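Local coordinates for protein GCN5-related N-acetyltransferase (PDB 3G3S) that probably transfers an acetyl group from acetyl-CoA to an amine of a still unidentified substrate, as a member of the GCN5-related N-acetyltransferase family, at residues P121-M126 with I165-Q170; L159-V164 with A206-A211; S173-Y178 with I187-R192. All coordinates share one frame; numbering follows the deposited sequence.

Contact 1: P121-M126 with I165-Q170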
loop_
_atom_site.group_PDB
_atom_site.type_symbol
_atom_site.label_atom_id
_atom_site.label_comp_id
_atom_site.label_asym_id
_atom_site.label_seq_id
_atom_site.Cartn_x
_atom_site.Cartn_y
_atom_site.Cartn_z
ATOM N N PRO A 121 -13.247 1.165 -37.037
ATOM C CA PRO A 121 -13.937 1.895 -38.126
ATOM C C PRO A 121 -14.471 3.282 -37.720
ATOM O O PRO A 121 -14.835 3.486 -36.551
ATOM C CB PRO A 121 -15.098 0.975 -38.490
ATOM C CG PRO A 121 -14.703 -0.370 -37.980
ATOM C CD PRO A 121 -13.861 -0.154 -36.787
ATOM N N GLU A 122 -14.526 4.213 -38.687
ATOM C CA GLU A 122 -14.970 5.616 -38.448
ATOM C C GLU A 122 -16.392 5.712 -37.885
ATOM O O GLU A 122 -16.731 6.705 -37.227
ATOM C CB GLU A 122 -14.842 6.466 -39.729
ATOM N N SER A 123 -17.201 4.685 -38.166
ATOM C CA SER A 123 -18.568 4.560 -37.663
ATOM C C SER A 123 -18.625 4.495 -36.132
ATOM O O SER A 123 -19.604 4.934 -35.510
ATOM C CB SER A 123 -19.194 3.289 -38.240
ATOM O OG SER A 123 -20.494 3.086 -37.732
ATOM N N PHE A 124 -17.575 3.936 -35.541
ATOM C CA PHE A 124 -17.462 3.799 -34.097
ATOM C C PHE A 124 -16.666 4.959 -33.508
ATOM O O PHE A 124 -15.825 5.564 -34.169
ATOM C CB PHE A 124 -16.834 2.453 -33.774
ATOM C CG PHE A 124 -17.651 1.306 -34.249
ATOM C CD1 PHE A 124 -18.616 0.752 -33.444
ATOM C CD2 PHE A 124 -17.503 0.818 -35.524
ATOM C CE1 PHE A 124 -19.400 -0.286 -33.888
ATOM C CE2 PHE A 124 -18.290 -0.236 -35.971
ATOM C CZ PHE A 124 -19.230 -0.788 -35.145
ATOM N N ASP A 125 -16.991 5.289 -32.269
ATOM C CA ASP A 125 -16.354 6.352 -31.544
ATOM C C ASP A 125 -15.875 5.763 -30.239
ATOM O O ASP A 125 -16.690 5.253 -29.465
ATOM C CB ASP A 125 -17.341 7.484 -31.241
ATOM C CG ASP A 125 -17.398 8.534 -32.340
ATOM O OD1 ASP A 125 -16.470 9.368 -32.413
ATOM O OD2 ASP A 125 -18.393 8.558 -33.091
HETATM N N MSE A 126 -14.574 5.837 -29.996
HETATM C CA MSE A 126 -13.994 5.348 -28.762
HETATM C C MSE A 126 -13.749 6.521 -27.856
HETATM O O MSE A 126 -13.233 7.528 -28.297
HETATM C CB MSE A 126 -12.703 4.600 -28.981
HETATM C CG MSE A 126 -12.162 4.065 -27.653
HETATM SE SE MSE A 126 -11.509 2.427 -27.942
HETATM C CE MSE A 126 -10.099 2.837 -29.322
ATOM N N ILE A 165 -16.742 2.056 -26.550
ATOM C CA ILE A 165 -16.958 2.254 -27.971
ATOM C C ILE A 165 -18.455 2.554 -28.140
ATOM O O ILE A 165 -19.310 1.874 -27.558
ATOM C CB ILE A 165 -16.500 1.045 -28.795
ATOM C CG1 ILE A 165 -14.975 1.057 -28.946
ATOM C CG2 ILE A 165 -17.142 1.068 -30.193
ATOM C CD1 ILE A 165 -14.393 -0.257 -29.453
ATOM N N LEU A 166 -18.761 3.615 -28.872
ATOM C CA LEU A 166 -20.132 3.994 -29.130
ATOM C C LEU A 166 -20.492 3.774 -30.592
ATOM O O LEU A 166 -19.649 3.891 -31.473
ATOM C CB LEU A 166 -20.363 5.466 -28.789
ATOM C CG LEU A 166 -20.552 5.986 -27.365
ATOM C CD1 LEU A 166 -19.497 5.457 -26.441
ATOM C CD2 LEU A 166 -20.519 7.490 -27.424
ATOM N N HIS A 167 -21.748 3.469 -30.857
ATOM C CA HIS A 167 -22.213 3.338 -32.234
ATOM C C HIS A 167 -23.647 3.788 -32.260
ATOM O O HIS A 167 -24.426 3.344 -31.433
ATOM C CB HIS A 167 -22.101 1.911 -32.684
ATOM C CG HIS A 167 -22.402 1.716 -34.129
ATOM N ND1 HIS A 167 -23.505 1.024 -34.572
ATOM C CD2 HIS A 167 -21.737 2.119 -35.235
ATOM C CE1 HIS A 167 -23.497 1.000 -35.893
ATOM N NE2 HIS A 167 -22.437 1.660 -36.321
ATOM N N LYS A 168 -23.991 4.693 -33.170
ATOM C CA LYS A 168 -25.360 5.251 -33.223
ATOM C C LYS A 168 -25.773 5.818 -31.870
ATOM O O LYS A 168 -26.927 5.706 -31.464
ATOM C CB LYS A 168 -26.388 4.200 -33.667
ATOM C CG LYS A 168 -26.080 3.495 -34.985
ATOM C CD LYS A 168 -25.909 4.475 -36.129
ATOM C CE LYS A 168 -26.103 3.801 -37.486
ATOM N NZ LYS A 168 -27.546 3.428 -37.753
ATOM N N GLY A 169 -24.806 6.384 -31.164
ATOM C CA GLY A 169 -25.021 6.953 -29.869
ATOM C C GLY A 169 -25.166 6.012 -28.686
ATOM O O GLY A 169 -25.413 6.484 -27.595
ATOM N N GLN A 170 -24.984 4.709 -28.875
ATOM C CA GLN A 170 -25.100 3.756 -27.782
ATOM C C GLN A 170 -23.739 3.147 -27.480
ATOM O O GLN A 170 -22.883 3.023 -28.372
ATOM C CB GLN A 170 -26.070 2.629 -28.158
ATOM C CG GLN A 170 -27.431 3.101 -28.584
ATOM C CD GLN A 170 -28.367 1.966 -29.056
ATOM O OE1 GLN A 170 -28.341 0.845 -28.529
ATOM N NE2 GLN A 170 -29.206 2.271 -30.050
HETATM O O HOH W 1 -22.327 5.590 -35.198
#
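Phe124 and His167 lie against each other in an offset stack, ring centroids 4.5 Å apart and planes turned by 23°, with the outer corner of the phenyl ring, CE1, 3.6 Å from CD2 of the imidazole. With CG of His167 anti to its backbone N (chi1 -173°), the imidazole swings across to the phenyl face. Obliquely to the phenyl ring, the CG2 branch of Ile165 comes to 3.6 Å from Phe124 CD1, while its CG1 branch meets the selenium of Met126, a selenomethionine here. This is the packed side, and Leu200 of helix 200-214 touches both Phe124 and Ile165. Between the strands, Leu166 N donates to Asp125 O at 2.7 Å, and Asp125 N answers to Leu166 O at 3.1 Å. The face of Asp125 and Leu166 is looser: Asp125 is exposed, and Leu166 only partly buried. At the turn end, beyond the ring stack, Ser123 OG in one of its two conformers lies at the imidazole edge, where a weak bond from His167 NE2 is doubtful; the firmer partner of this ring is Tyr195, whose hydroxyl bonds to ND1. A water joins Ser123 O to Lys168 N. The arrangement is an antiparallel edge pairing framed by two tight turns, type I at Pro121-Phe124 and type I' at His167-Gln170, the latter being the hairpin turn between strands 162-167 and 170-181.

Contact 2: L159-V164 with A206-A211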
loop_
_atom_site.group_PDB
_atom_site.type_symbol
_atom_site.label_atom_id
_atom_site.label_comp_id
_atom_site.label_asym_id
_atom_site.label_seq_id
_atom_site.Cartn_x
_atom_site.Cartn_y
_atom_site.Cartn_z
ATOM N N LEU A 159 -9.843 6.286 -8.806
ATOM C CA LEU A 159 -9.055 5.042 -8.797
ATOM C C LEU A 159 -9.191 4.133 -10.018
ATOM O O LEU A 159 -8.343 3.265 -10.236
ATOM C CB LEU A 159 -9.453 4.207 -7.574
ATOM C CG LEU A 159 -9.401 4.879 -6.192
ATOM C CD1 LEU A 159 -9.737 3.837 -5.114
ATOM C CD2 LEU A 159 -8.053 5.495 -5.922
ATOM N N GLY A 160 -10.263 4.291 -10.780
ATOM C CA GLY A 160 -10.511 3.429 -11.920
ATOM C C GLY A 160 -10.093 4.090 -13.211
ATOM O O GLY A 160 -9.692 5.248 -13.232
ATOM N N LEU A 161 -10.224 3.342 -14.296
ATOM C CA LEU A 161 -9.868 3.805 -15.616
ATOM C C LEU A 161 -10.592 2.903 -16.619
ATOM O O LEU A 161 -10.635 1.665 -16.458
ATOM C CB LEU A 161 -8.352 3.709 -15.814
ATOM C CG LEU A 161 -7.819 4.188 -17.172
ATOM C CD1 LEU A 161 -8.085 5.679 -17.307
ATOM C CD2 LEU A 161 -6.348 3.868 -17.326
ATOM N N GLY A 162 -11.160 3.515 -17.652
ATOM C CA GLY A 162 -11.823 2.732 -18.671
ATOM C C GLY A 162 -12.187 3.497 -19.908
ATOM O O GLY A 162 -12.150 4.729 -19.936
ATOM N N CYS A 163 -12.513 2.746 -20.947
ATOM C CA CYS A 163 -12.979 3.338 -22.181
ATOM C C CYS A 163 -14.048 2.464 -22.860
ATOM O O CYS A 163 -14.122 1.247 -22.659
ATOM C CB CYS A 163 -11.813 3.635 -23.106
ATOM S SG CYS A 163 -11.086 2.253 -23.760
ATOM N N VAL A 164 -14.873 3.131 -23.657
ATOM C CA VAL A 164 -16.008 2.544 -24.325
ATOM C C VAL A 164 -16.055 2.897 -25.796
ATOM O O VAL A 164 -15.473 3.885 -26.215
ATOM C CB VAL A 164 -17.324 3.026 -23.668
ATOM C CG1 VAL A 164 -17.401 2.496 -22.287
ATOM C CG2 VAL A 164 -17.410 4.539 -23.648
ATOM N N ALA A 206 -7.004 -2.724 -26.321
ATOM C CA ALA A 206 -5.720 -2.154 -26.738
ATOM C C ALA A 206 -5.575 -0.740 -26.208
ATOM O O ALA A 206 -4.547 -0.396 -25.638
ATOM C CB ALA A 206 -5.549 -2.206 -28.278
ATOM N N GLN A 207 -6.612 0.072 -26.374
ATOM C CA GLN A 207 -6.594 1.467 -25.903
ATOM C C GLN A 207 -6.396 1.570 -24.409
ATOM O O GLN A 207 -5.628 2.396 -23.931
ATOM C CB GLN A 207 -7.909 2.139 -26.269
ATOM C CG GLN A 207 -8.101 3.622 -25.862
ATOM C CD GLN A 207 -7.344 4.568 -26.759
ATOM O OE1 GLN A 207 -6.115 4.610 -26.728
ATOM N NE2 GLN A 207 -8.068 5.345 -27.546
ATOM N N LEU A 208 -7.136 0.755 -23.661
ATOM C CA LEU A 208 -7.013 0.758 -22.204
ATOM C C LEU A 208 -5.584 0.416 -21.762
ATOM O O LEU A 208 -5.027 1.100 -20.902
ATOM C CB LEU A 208 -8.008 -0.228 -21.579
ATOM C CG LEU A 208 -7.984 -0.342 -20.051
ATOM C CD1 LEU A 208 -8.166 1.017 -19.406
ATOM C CD2 LEU A 208 -9.023 -1.338 -19.556
ATOM N N ILE A 209 -5.015 -0.640 -22.350
ATOM C CA ILE A 209 -3.643 -1.086 -22.051
ATOM C C ILE A 209 -2.719 0.098 -22.286
ATOM O O ILE A 209 -1.961 0.479 -21.416
ATOM C CB ILE A 209 -3.233 -2.303 -22.917
ATOM C CG1 ILE A 209 -4.021 -3.547 -22.473
ATOM C CG2 ILE A 209 -1.682 -2.569 -22.845
ATOM C CD1 ILE A 209 -3.949 -4.766 -23.390
ATOM N N LEU A 210 -2.821 0.717 -23.463
ATOM C CA LEU A 210 -2.001 1.894 -23.794
ATOM C C LEU A 210 -2.177 3.041 -22.793
ATOM O O LEU A 210 -1.200 3.687 -22.397
ATOM C CB LEU A 210 -2.310 2.377 -25.213
ATOM C CG LEU A 210 -1.759 1.528 -26.348
ATOM C CD1 LEU A 210 -2.377 1.960 -27.677
ATOM C CD2 LEU A 210 -0.222 1.618 -26.414
ATOM N N ALA A 211 -3.419 3.272 -22.368
ATOM C CA ALA A 211 -3.716 4.283 -21.361
ATOM C C ALA A 211 -3.022 3.947 -20.031
ATOM O O ALA A 211 -2.501 4.839 -19.335
ATOM C CB ALA A 211 -5.222 4.397 -21.156
#
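Leu161 and Leu208 lie alongside each other, pointing opposite ways, the first reaching from the sheet and the second from the helix, so that they meet flank to flank. Leu208 makes the contact through a single branch: its CD1 lies 3.9 Å from Leu161 CG and is about as close to Leu161 CD2. The same methyl also rests on the backbone, 4.1 Å from Gly162 CA, where the strand offers a bare surface with no side chain in between. Leu208 does not aim its CB straight at the strand; CG stands anti to the backbone N (chi1 179°), and the bend at chi2 then brings CD1 down onto it. One helical turn further on, Ala211 presents its CB to Leu161 CD2 at 4.0 Å, which leaves the Leu161 tip touching both Leu208 and Ala211. Toward the other end of the contact Cys163 replaces Leu161 as the residue facing the helix. Its sulfur lies against the aliphatic part of Gln207, 3.9 Å from CG and slightly further from CB. CB and CG of Gln207, not its amide, bear on the sulfur; the bend at chi2 carries the amide away. All of these meetings are van der Waals contacts. The axes of strand 162-164 and helix 206-211 run roughly antiparallel (152°) and come within 8.1 Å, ordinary packing of a helix on a sheet. Helix 200-214 is covered in turn by helix 110-118, through Val117 on Gln207, while Leu208 also rests on Ile185 and Ile187 of strand 184-191; strand 162-167 is itself flanked by strands 125-128 and 170-181.

Contact 3: S173-Y178 with I187-R192. With EDO (1,2-ethanediol), chain F.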
loop_
_atom_site.group_PDB
_atom_site.type_symbol
_atom_site.label_atom_id
_atom_site.label_comp_id
_atom_site.label_asym_id
_atom_site.label_seq_id
_atom_site.Cartn_x
_atom_site.Cartn_y
_atom_site.Cartn_z
ATOM N N SER A 173 -19.472 -1.492 -26.538
ATOM C CA SER A 173 -18.346 -2.281 -26.070
ATOM C C SER A 173 -17.526 -1.410 -25.133
ATOM O O SER A 173 -17.647 -0.166 -25.152
ATOM C CB SER A 173 -17.479 -2.789 -27.248
ATOM O OG SER A 173 -16.499 -3.689 -26.745
ATOM N N GLY A 174 -16.707 -2.053 -24.300
ATOM C CA GLY A 174 -15.889 -1.329 -23.348
ATOM C C GLY A 174 -14.853 -2.203 -22.678
ATOM O O GLY A 174 -14.996 -3.457 -22.588
ATOM N N ALA A 175 -13.772 -1.543 -22.268
ATOM C CA ALA A 175 -12.667 -2.175 -21.548
ATOM C C ALA A 175 -12.399 -1.260 -20.386
ATOM O O ALA A 175 -12.128 -0.076 -20.582
ATOM C CB ALA A 175 -11.441 -2.309 -22.404
ATOM N N SER A 176 -12.501 -1.772 -19.169
ATOM C CA SER A 176 -12.384 -0.911 -17.990
ATOM C C SER A 176 -11.818 -1.641 -16.789
ATOM O O SER A 176 -11.580 -2.839 -16.822
ATOM C CB SER A 176 -13.765 -0.308 -17.640
ATOM O OG SER A 176 -13.724 0.577 -16.539
ATOM N N SER A 177 -11.561 -0.879 -15.738
ATOM C CA SER A 177 -11.001 -1.422 -14.547
ATOM C C SER A 177 -12.091 -2.068 -13.692
ATOM O O SER A 177 -12.934 -1.365 -13.163
ATOM C CB SER A 177 -10.325 -0.319 -13.752
ATOM O OG SER A 177 -11.195 0.772 -13.593
ATOM N N TYR A 178 -12.066 -3.392 -13.591
ATOM C CA TYR A 178 -12.965 -4.114 -12.669
ATOM C C TYR A 178 -12.559 -3.825 -11.212
ATOM O O TYR A 178 -13.398 -3.789 -10.249
ATOM C CB TYR A 178 -12.826 -5.602 -12.938
ATOM C CG TYR A 178 -13.778 -6.496 -12.136
ATOM C CD1 TYR A 178 -15.071 -6.778 -12.616
ATOM C CD2 TYR A 178 -13.379 -7.091 -10.960
ATOM C CE1 TYR A 178 -15.941 -7.613 -11.899
ATOM C CE2 TYR A 178 -14.260 -7.928 -10.228
ATOM C CZ TYR A 178 -15.526 -8.183 -10.710
ATOM O OH TYR A 178 -16.370 -9.012 -9.990
ATOM N N ILE A 187 -8.463 -5.913 -15.634
ATOM C CA ILE A 187 -9.298 -5.564 -16.749
ATOM C C ILE A 187 -10.576 -6.372 -16.881
ATOM O O ILE A 187 -10.628 -7.564 -16.591
ATOM C CB ILE A 187 -8.495 -5.665 -18.104
ATOM C CG1 ILE A 187 -7.402 -4.643 -18.103
ATOM C CG2 ILE A 187 -9.451 -5.511 -19.326
ATOM C CD1 ILE A 187 -6.591 -4.605 -19.434
ATOM N N GLU A 188 -11.614 -5.651 -17.281
ATOM C CA GLU A 188 -12.919 -6.185 -17.594
ATOM C C GLU A 188 -13.166 -5.704 -19.002
ATOM O O GLU A 188 -13.065 -4.507 -19.241
ATOM C CB GLU A 188 -13.957 -5.547 -16.699
ATOM C CG GLU A 188 -15.414 -5.789 -17.076
ATOM C CD GLU A 188 -15.912 -7.203 -16.808
ATOM O OE1 GLU A 188 -15.239 -8.004 -16.140
ATOM O OE2 GLU A 188 -17.025 -7.494 -17.269
ATOM N N VAL A 189 -13.499 -6.624 -19.900
ATOM C CA VAL A 189 -13.869 -6.288 -21.255
ATOM C C VAL A 189 -15.256 -6.872 -21.515
ATOM O O VAL A 189 -15.534 -8.039 -21.158
ATOM C CB VAL A 189 -12.872 -6.847 -22.284
ATOM C CG1 VAL A 189 -13.289 -6.435 -23.661
ATOM C CG2 VAL A 189 -11.460 -6.350 -21.987
ATOM N N ASP A 190 -16.125 -6.080 -22.147
ATOM C CA ASP A 190 -17.481 -6.514 -22.477
ATOM C C ASP A 190 -17.936 -5.932 -23.825
ATOM O O ASP A 190 -17.601 -4.781 -24.143
ATOM C CB ASP A 190 -18.440 -6.018 -21.408
ATOM C CG ASP A 190 -18.278 -6.730 -20.063
ATOM O OD1 ASP A 190 -18.534 -7.949 -20.023
ATOM O OD2 ASP A 190 -17.982 -6.060 -19.038
ATOM N N THR A 191 -18.686 -6.716 -24.606
ATOM C CA THR A 191 -19.273 -6.256 -25.843
ATOM C C THR A 191 -20.735 -6.642 -25.886
ATOM O O THR A 191 -21.091 -7.757 -25.535
ATOM C CB THR A 191 -18.554 -6.840 -27.028
ATOM O OG1 THR A 191 -17.182 -6.443 -26.945
ATOM C CG2 THR A 191 -19.164 -6.348 -28.357
ATOM N N ARG A 192 -21.588 -5.729 -26.341
ATOM C CA ARG A 192 -23.005 -6.008 -26.378
ATOM C C ARG A 192 -23.248 -7.139 -27.402
ATOM O O ARG A 192 -22.602 -7.190 -28.443
ATOM C CB ARG A 192 -23.775 -4.725 -26.654
ATOM C CG ARG A 192 -25.165 -4.812 -26.139
ATOM C CD ARG A 192 -25.885 -3.527 -26.323
ATOM N NE ARG A 192 -26.175 -3.212 -27.718
ATOM C CZ ARG A 192 -26.719 -2.064 -28.111
ATOM N NH1 ARG A 192 -26.942 -1.117 -27.231
ATOM N NH2 ARG A 192 -26.977 -1.843 -29.396
HETATM C C1 EDO F . -12.698 -9.280 -13.701
HETATM O O1 EDO F . -13.231 -9.623 -14.985
HETATM C C2 EDO F . -11.612 -10.258 -13.276
HETATM O O2 EDO F . -11.042 -10.904 -14.421
#
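The beta hairpin of strands 170-181 and 184-191, in the central sheet of the GNAT fold, is held together here by two antiparallel hydrogen-bonded pairs. Gly174 N bonds to Asp190 O and Asp190 N to Gly174 O, both at 2.9 Å; Ser176 N to Glu188 O and Glu188 N to Ser176 O are both 2.8 Å. Between these pairs Ala175 CB meets Val189 CG2 at 4.1 Å. On that same face, at the far end, Ser173 OG reaches across to Thr191 OG1 and shares a 2.8 Å hydrogen bond with it. The opposite face carries Glu188, whose carboxylate oxygen OE1 lies 3.7 Å from Tyr178 CD1, the carboxylate and ring planes 34° apart. A 1,2-ethanediol, probably from the crystallisation liquor, lays its C1 over one face of that ring, 3.4 Å from Tyr178 CG. The Tyr178 hydroxyl is held by Ser51, and the ring meets Phe53 nearly at right angles. Helix 200-214 covers the Ser173, Val189 and Thr191 face through Leu200, Ala201 and Cys204, while strand 162-167 pairs with strand 170-181 on one side and strand 218-223 lies next to strand 184-191 on the other.

How the contacts relate
From the N terminus, segment 121-126 comes first, and contact 1 closes a loop when the chain returns along strand 162-167 to reach 165-170. Contact 2 has by then opened, at 159-164, so the two cross; it closes only at helix segment 206-211. Inside that longer loop lies contact 3, a short hairpin closure that starts after contact 1 has ended. Strand 162-167 serves both contacts 1 and 2, and Met126 packs on Cys163 and Gln207 where they meet. Backbone pairing of Ile165, Cys163 and Leu161 with strand 170-181 carries the sheet on to contact 3. Together they tie four neighbouring strands, 125-128 to 184-191, to helix 200-214.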